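Local coordinates for ethylbenzene dehydrogenase alpha-subunit (Aromatoleum aromaticum, PDB 2IVF), which is the large catalytic subunit of a molybdenum enzyme of the molybdopterin oxidoreductase family, carrying two pterin guanine dinucleotide cofactors and an iron/sulfur cluster, at residues 769-783 with 786-798. Numbering follows the deposited sequence.
Sequences RFLSMGTGVSRYAHA and VDVTKPIYPMRWH. With GOL (glycerol), chain F; ACT (acetate ion), chain J.
His-782 and Ala-783, which follow on from the short helix 777-781, meet Met-795 and Trp-797 at the start of helix 796-800; two backbone hydrogen bonds join these consecutive helices of a molybdopterin oxidoreductase subunit across the loop between them. Met-795 N donates to His-782 O (2.8 Å), and Trp-797 N to Ala-783 O (2.9 Å) with an almost straight N-H...O angle of 179°. Met-795 is the N-cap residue, so carbonyls following one helix receive N-H groups at the start of the next. Ala-783 leaves helical geometry with positive phi, and its small methyl fits where two rings converge: the Trp-797 indole lays one face over its backbone, while CB lies 3.4 Å from NE2 of His-798, whose ND1 is hydrogen-bonded to Lys-803 O. Outside the pair, Glu-785 is the main polar partner of both Arg-796 and Trp-797.

The His-782 imidazole is held between Pro-794 and Met-773. Its CG stands anti to the backbone N (chi1 173°), which brings the ring close to Ile-792 and Pro-794. Pro-794 CA makes a CH-pi contact over one face, 4.0 Å from the centroid; Met-773 CE sits over the centre of the opposite face, and His-782 CE1 comes within 3.3 Å of Ile-792 CG2. Flexible, unbranched Met-773 bends at chi2 (-57°) to bring CE also against Val-786 CG2. Branched Val-786 uses both methyls, CG1 lying 3.7 Å from Phe-770 O and CG2 at the edge of the Phe-770 ring, whose CE1 also touches Ile-792 CD1. Farther along, Leu-771 CD2 packs on Val-788 CG1.

A water, an acetate and a glycerol, the last two probably from the crystallisation liquor, lie at the outer end. The water donates to both Leu-771 O and Val-786 O, and an acetate oxygen accepts from Val-786 N. Arg-769 NH2 bonds Pro-113 O and NH1 pairs with a bound MES, while glycerol O2 accepts from Arg-769 NE (2.8 Å) and donates to Val-788 O (2.7 Å).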
loop_
_atom_site.group_PDB
_atom_site.type_symbol
_atom_site.label_atom_id
_atom_site.label_comp_id
_atom_site.label_asym_id
_atom_site.label_seq_id
_atom_site.Cartn_x
_atom_site.Cartn_y
_atom_site.Cartn_z
ATOM N N ARG A 769 -0.820 16.808 17.799
ATOM C CA ARG A 769 0.157 17.535 16.973
ATOM C C ARG A 769 1.425 17.814 17.742
ATOM O O ARG A 769 1.399 18.213 18.892
ATOM C CB ARG A 769 -0.444 18.857 16.477
ATOM C CG ARG A 769 -1.229 18.693 15.214
ATOM C CD ARG A 769 -2.066 19.847 15.023
ATOM N NE ARG A 769 -2.384 20.099 13.633
ATOM C CZ ARG A 769 -3.496 19.733 13.002
ATOM N NH1 ARG A 769 -4.354 18.918 13.563
ATOM N NH2 ARG A 769 -3.691 20.160 11.764
ATOM N N PHE A 770 2.560 17.617 17.111
ATOM C CA PHE A 770 3.797 17.994 17.761
ATOM C C PHE A 770 4.024 19.489 17.704
ATOM O O PHE A 770 3.539 20.192 16.784
ATOM C CB PHE A 770 4.981 17.161 17.267
ATOM C CG PHE A 770 5.299 17.242 15.789
ATOM C CD1 PHE A 770 5.945 18.368 15.244
ATOM C CD2 PHE A 770 5.173 16.112 14.999
ATOM C CE1 PHE A 770 6.333 18.379 13.880
ATOM C CE2 PHE A 770 5.585 16.117 13.677
ATOM C CZ PHE A 770 6.170 17.241 13.121
ATOM N N LEU A 771 4.687 20.004 18.711
ATOM C CA LEU A 771 4.814 21.444 18.839
ATOM C C LEU A 771 6.203 21.965 18.455
ATOM O O LEU A 771 6.465 23.167 18.474
ATOM C CB LEU A 771 4.487 21.859 20.258
ATOM C CG LEU A 771 3.088 21.449 20.728
ATOM C CD1 LEU A 771 2.913 21.899 22.155
ATOM C CD2 LEU A 771 2.041 22.093 19.811
ATOM N N SER A 772 7.092 21.056 18.147
ATOM C CA SER A 772 8.440 21.436 17.714
ATOM C C SER A 772 9.146 20.223 17.126
ATOM O O SER A 772 8.635 19.104 17.214
ATOM C CB SER A 772 9.264 21.977 18.870
ATOM O OG SER A 772 9.822 20.943 19.608
ATOM N N MET A 773 10.312 20.468 16.518
ATOM C CA MET A 773 11.126 19.422 15.957
ATOM C C MET A 773 12.108 18.832 16.992
ATOM O O MET A 773 13.007 18.064 16.614
ATOM C CB MET A 773 11.935 19.975 14.746
ATOM C CG MET A 773 11.141 20.381 13.514
ATOM S SD MET A 773 10.164 19.073 12.866
ATOM C CE MET A 773 9.100 19.997 11.767
ATOM N N GLY A 774 11.942 19.173 18.260
ATOM C CA GLY A 774 12.779 18.634 19.327
ATOM C C GLY A 774 14.136 19.294 19.317
ATOM O O GLY A 774 14.254 20.440 18.931
ATOM N N THR A 775 15.175 18.554 19.709
ATOM C CA THR A 775 16.496 19.138 19.979
ATOM C C THR A 775 17.568 18.627 19.003
ATOM O O THR A 775 18.734 19.010 19.118
ATOM C CB THR A 775 16.948 18.807 21.418
ATOM O OG1 THR A 775 16.969 17.391 21.596
ATOM C CG2 THR A 775 16.035 19.426 22.445
ATOM N N GLY A 776 17.181 17.772 18.060
ATOM C CA GLY A 776 18.144 17.119 17.158
ATOM C C GLY A 776 18.317 17.958 15.921
ATOM O O GLY A 776 17.942 19.130 15.894
ATOM N N VAL A 777 18.860 17.345 14.876
ATOM C CA VAL A 777 19.266 18.079 13.685
ATOM C C VAL A 777 18.098 18.811 13.070
ATOM O O VAL A 777 18.241 19.949 12.674
ATOM C CB VAL A 777 19.924 17.141 12.625
ATOM C CG1 VAL A 777 20.309 17.938 11.386
ATOM C CG2 VAL A 777 21.151 16.457 13.215
ATOM N N SER A 778 16.936 18.171 13.016
ATOM C CA SER A 778 15.763 18.786 12.390
ATOM C C SER A 778 15.412 20.158 12.943
ATOM O O SER A 778 14.881 20.999 12.239
ATOM C CB SER A 778 14.548 17.884 12.541
ATOM O OG SER A 778 14.622 16.740 11.744
ATOM N N ARG A 779 15.619 20.355 14.232
ATOM C CA ARG A 779 15.276 21.597 14.849
ATOM C C ARG A 779 15.958 22.748 14.120
ATOM O O ARG A 779 15.357 23.809 13.968
ATOM C CB ARG A 779 15.681 21.615 16.313
ATOM C CG ARG A 779 15.394 22.923 16.953
ATOM C CD ARG A 779 15.990 23.055 18.302
ATOM N NE ARG A 779 15.489 24.248 19.005
ATOM C CZ ARG A 779 14.238 24.403 19.469
ATOM N NH1 ARG A 779 13.291 23.453 19.303
ATOM N NH2 ARG A 779 13.916 25.534 20.112
ATOM N N TYR A 780 17.197 22.521 13.654
ATOM C CA TYR A 780 17.975 23.567 13.020
ATOM C C TYR A 780 17.913 23.440 11.515
ATOM O O TYR A 780 17.765 24.457 10.855
ATOM C CB TYR A 780 19.429 23.531 13.482
ATOM C CG TYR A 780 19.527 23.538 14.967
ATOM C CD1 TYR A 780 19.382 24.714 15.678
ATOM C CD2 TYR A 780 19.703 22.353 15.674
ATOM C CE1 TYR A 780 19.448 24.718 17.054
ATOM C CE2 TYR A 780 19.761 22.346 17.065
ATOM C CZ TYR A 780 19.630 23.529 17.743
ATOM O OH TYR A 780 19.654 23.515 19.133
ATOM N N ALA A 781 17.944 22.208 10.991
ATOM C CA ALA A 781 17.980 21.988 9.555
ATOM C C ALA A 781 16.707 22.563 8.917
ATOM O O ALA A 781 16.745 23.195 7.861
ATOM C CB ALA A 781 18.106 20.492 9.208
ATOM N N HIS A 782 15.576 22.250 9.554
ATOM C CA HIS A 782 14.272 22.584 9.035
ATOM C C HIS A 782 14.157 24.106 8.835
ATOM O O HIS A 782 13.401 24.594 7.956
ATOM C CB HIS A 782 13.202 22.008 9.970
ATOM C CG HIS A 782 11.818 22.432 9.626
ATOM N ND1 HIS A 782 11.150 21.986 8.500
ATOM C CD2 HIS A 782 10.997 23.315 10.237
ATOM C CE1 HIS A 782 9.961 22.563 8.463
ATOM N NE2 HIS A 782 9.858 23.400 9.485
ATOM N N ALA A 783 14.872 24.831 9.690
ATOM C CA ALA A 783 15.078 26.251 9.626
ATOM C C ALA A 783 13.756 27.037 9.593
ATOM O O ALA A 783 13.549 27.936 8.767
ATOM C CB ALA A 783 16.023 26.603 8.461
ATOM N N VAL A 786 7.794 25.435 14.399
ATOM C CA VAL A 786 6.492 24.810 14.168
ATOM C C VAL A 786 5.419 25.700 14.785
ATOM O O VAL A 786 5.556 26.128 15.917
ATOM C CB VAL A 786 6.426 23.395 14.772
ATOM C CG1 VAL A 786 5.014 22.861 14.661
ATOM C CG2 VAL A 786 7.506 22.411 14.132
ATOM N N ASP A 787 4.388 26.020 14.001
ATOM C CA ASP A 787 3.243 26.801 14.431
ATOM C C ASP A 787 2.029 25.961 13.988
ATOM O O ASP A 787 1.740 25.812 12.805
ATOM C CB ASP A 787 3.228 28.161 13.767
ATOM C CG ASP A 787 1.978 28.953 14.084
ATOM O OD1 ASP A 787 0.986 28.386 14.628
ATOM O OD2 ASP A 787 1.959 30.150 13.789
ATOM N N VAL A 788 1.371 25.353 14.941
ATOM C CA VAL A 788 0.340 24.379 14.605
ATOM C C VAL A 788 -0.834 25.008 13.906
ATOM O O VAL A 788 -1.674 24.300 13.387
ATOM C CB VAL A 788 -0.151 23.616 15.882
ATOM C CG1 VAL A 788 1.008 22.782 16.454
ATOM C CG2 VAL A 788 -0.773 24.565 16.928
ATOM N N THR A 789 -0.910 26.339 13.880
ATOM C CA THR A 789 -2.010 27.024 13.194
ATOM C C THR A 789 -1.773 27.202 11.712
ATOM O O THR A 789 -2.598 27.753 11.041
ATOM C CB THR A 789 -2.275 28.418 13.772
ATOM O OG1 THR A 789 -1.165 29.285 13.479
ATOM C CG2 THR A 789 -2.553 28.385 15.268
ATOM N N LYS A 790 -0.611 26.793 11.193
ATOM C CA LYS A 790 -0.341 26.885 9.754
ATOM C C LYS A 790 0.494 25.739 9.263
ATOM O O LYS A 790 1.196 25.099 10.074
ATOM C CB LYS A 790 0.433 28.164 9.463
ATOM C CG LYS A 790 1.741 28.251 10.185
ATOM C CD LYS A 790 2.468 29.623 10.013
ATOM C CE LYS A 790 1.558 30.745 10.296
ATOM N NZ LYS A 790 2.293 31.944 10.786
ATOM N N PRO A 791 0.456 25.467 7.940
ATOM C CA PRO A 791 1.275 24.419 7.407
ATOM C C PRO A 791 2.775 24.607 7.688
ATOM O O PRO A 791 3.293 25.734 7.766
ATOM C CB PRO A 791 0.970 24.440 5.905
ATOM C CG PRO A 791 -0.369 25.034 5.785
ATOM C CD PRO A 791 -0.410 26.058 6.893
ATOM N N ILE A 792 3.390 23.483 7.999
ATOM C CA ILE A 792 4.813 23.398 8.242
ATOM C C ILE A 792 5.473 23.574 6.902
ATOM O O ILE A 792 5.064 22.941 5.990
ATOM C CB ILE A 792 5.184 22.046 8.853
ATOM C CG1 ILE A 792 4.658 21.961 10.297
ATOM C CG2 ILE A 792 6.745 21.833 8.840
ATOM C CD1 ILE A 792 4.767 20.600 10.942
ATOM N N TYR A 793 6.471 24.450 6.803
ATOM C CA TYR A 793 7.318 24.530 5.598
ATOM C C TYR A 793 8.709 24.945 6.081
ATOM O O TYR A 793 8.848 25.581 7.128
ATOM C CB TYR A 793 6.785 25.541 4.551
ATOM C CG TYR A 793 6.817 26.967 5.002
ATOM C CD1 TYR A 793 5.735 27.520 5.678
ATOM C CD2 TYR A 793 7.901 27.793 4.741
ATOM C CE1 TYR A 793 5.743 28.835 6.072
ATOM C CE2 TYR A 793 7.939 29.084 5.179
ATOM C CZ TYR A 793 6.855 29.610 5.819
ATOM O OH TYR A 793 6.875 30.887 6.232
ATOM N N PRO A 794 9.738 24.551 5.338
ATOM C CA PRO A 794 11.106 24.820 5.806
ATOM C C PRO A 794 11.754 26.056 5.246
ATOM O O PRO A 794 11.247 26.670 4.313
ATOM C CB PRO A 794 11.865 23.592 5.288
ATOM C CG PRO A 794 11.280 23.412 3.930
ATOM C CD PRO A 794 9.758 23.786 4.079
ATOM N N MET A 795 12.890 26.402 5.845
ATOM C CA MET A 795 13.860 27.357 5.329
ATOM C C MET A 795 13.496 28.810 5.520
ATOM O O MET A 795 14.216 29.701 5.028
ATOM C CB MET A 795 14.215 27.061 3.878
ATOM C CG MET A 795 14.655 25.616 3.653
ATOM S SD MET A 795 15.184 25.321 1.967
ATOM C CE MET A 795 16.742 26.191 1.963
ATOM N N ARG A 796 12.423 29.067 6.281
ATOM C CA ARG A 796 11.993 30.434 6.553
ATOM C C ARG A 796 13.114 31.297 7.148
ATOM O O ARG A 796 13.195 32.454 6.860
ATOM C CB ARG A 796 10.821 30.441 7.511
ATOM C CG ARG A 796 10.044 31.742 7.483
ATOM C CD ARG A 796 8.995 31.835 8.581
ATOM N NE ARG A 796 9.600 31.768 9.901
ATOM C CZ ARG A 796 10.192 32.772 10.534
ATOM N NH1 ARG A 796 10.292 33.990 9.997
ATOM N NH2 ARG A 796 10.666 32.554 11.747
ATOM N N TRP A 797 13.929 30.738 8.036
ATOM C CA TRP A 797 15.008 31.531 8.667
ATOM C C TRP A 797 16.026 32.021 7.635
ATOM O O TRP A 797 16.596 33.133 7.743
ATOM C CB TRP A 797 15.717 30.707 9.741
ATOM C CG TRP A 797 14.849 30.278 10.860
ATOM C CD1 TRP A 797 13.678 30.855 11.260
ATOM C CD2 TRP A 797 15.110 29.223 11.783
ATOM N NE1 TRP A 797 13.157 30.183 12.333
ATOM C CE2 TRP A 797 14.011 29.178 12.687
ATOM C CE3 TRP A 797 16.165 28.319 11.951
ATOM C CZ2 TRP A 797 13.944 28.272 13.740
ATOM C CZ3 TRP A 797 16.086 27.396 12.994
ATOM C CH2 TRP A 797 14.964 27.360 13.850
ATOM N N HIS A 798 16.303 31.180 6.653
ATOM C CA HIS A 798 17.186 31.588 5.579
ATOM C C HIS A 798 16.602 32.750 4.796
ATOM O O HIS A 798 17.303 33.729 4.522
ATOM C CB HIS A 798 17.557 30.418 4.670
ATOM C CG HIS A 798 18.150 29.262 5.421
ATOM N ND1 HIS A 798 19.301 29.379 6.159
ATOM C CD2 HIS A 798 17.726 27.985 5.577
ATOM C CE1 HIS A 798 19.579 28.212 6.724
ATOM N NE2 HIS A 798 18.635 27.348 6.385
HETATM C C1 GOL F . -0.109 21.839 9.860
HETATM O O1 GOL F . -1.226 21.095 9.414
HETATM C C2 GOL F . -0.079 22.064 11.364
HETATM O O2 GOL F . -1.353 22.083 11.950
HETATM C C3 GOL F . 0.643 20.967 12.082
HETATM O O3 GOL F . 0.550 21.165 13.470
HETATM C C ACT J . 9.225 25.686 17.867
HETATM O O ACT J . 9.179 25.077 16.760
HETATM O OXT ACT J . 8.339 25.405 18.735
HETATM C CH3 ACT J . 10.300 26.698 18.167
HETATM O O HOH W 1 4.636 25.133 18.223
#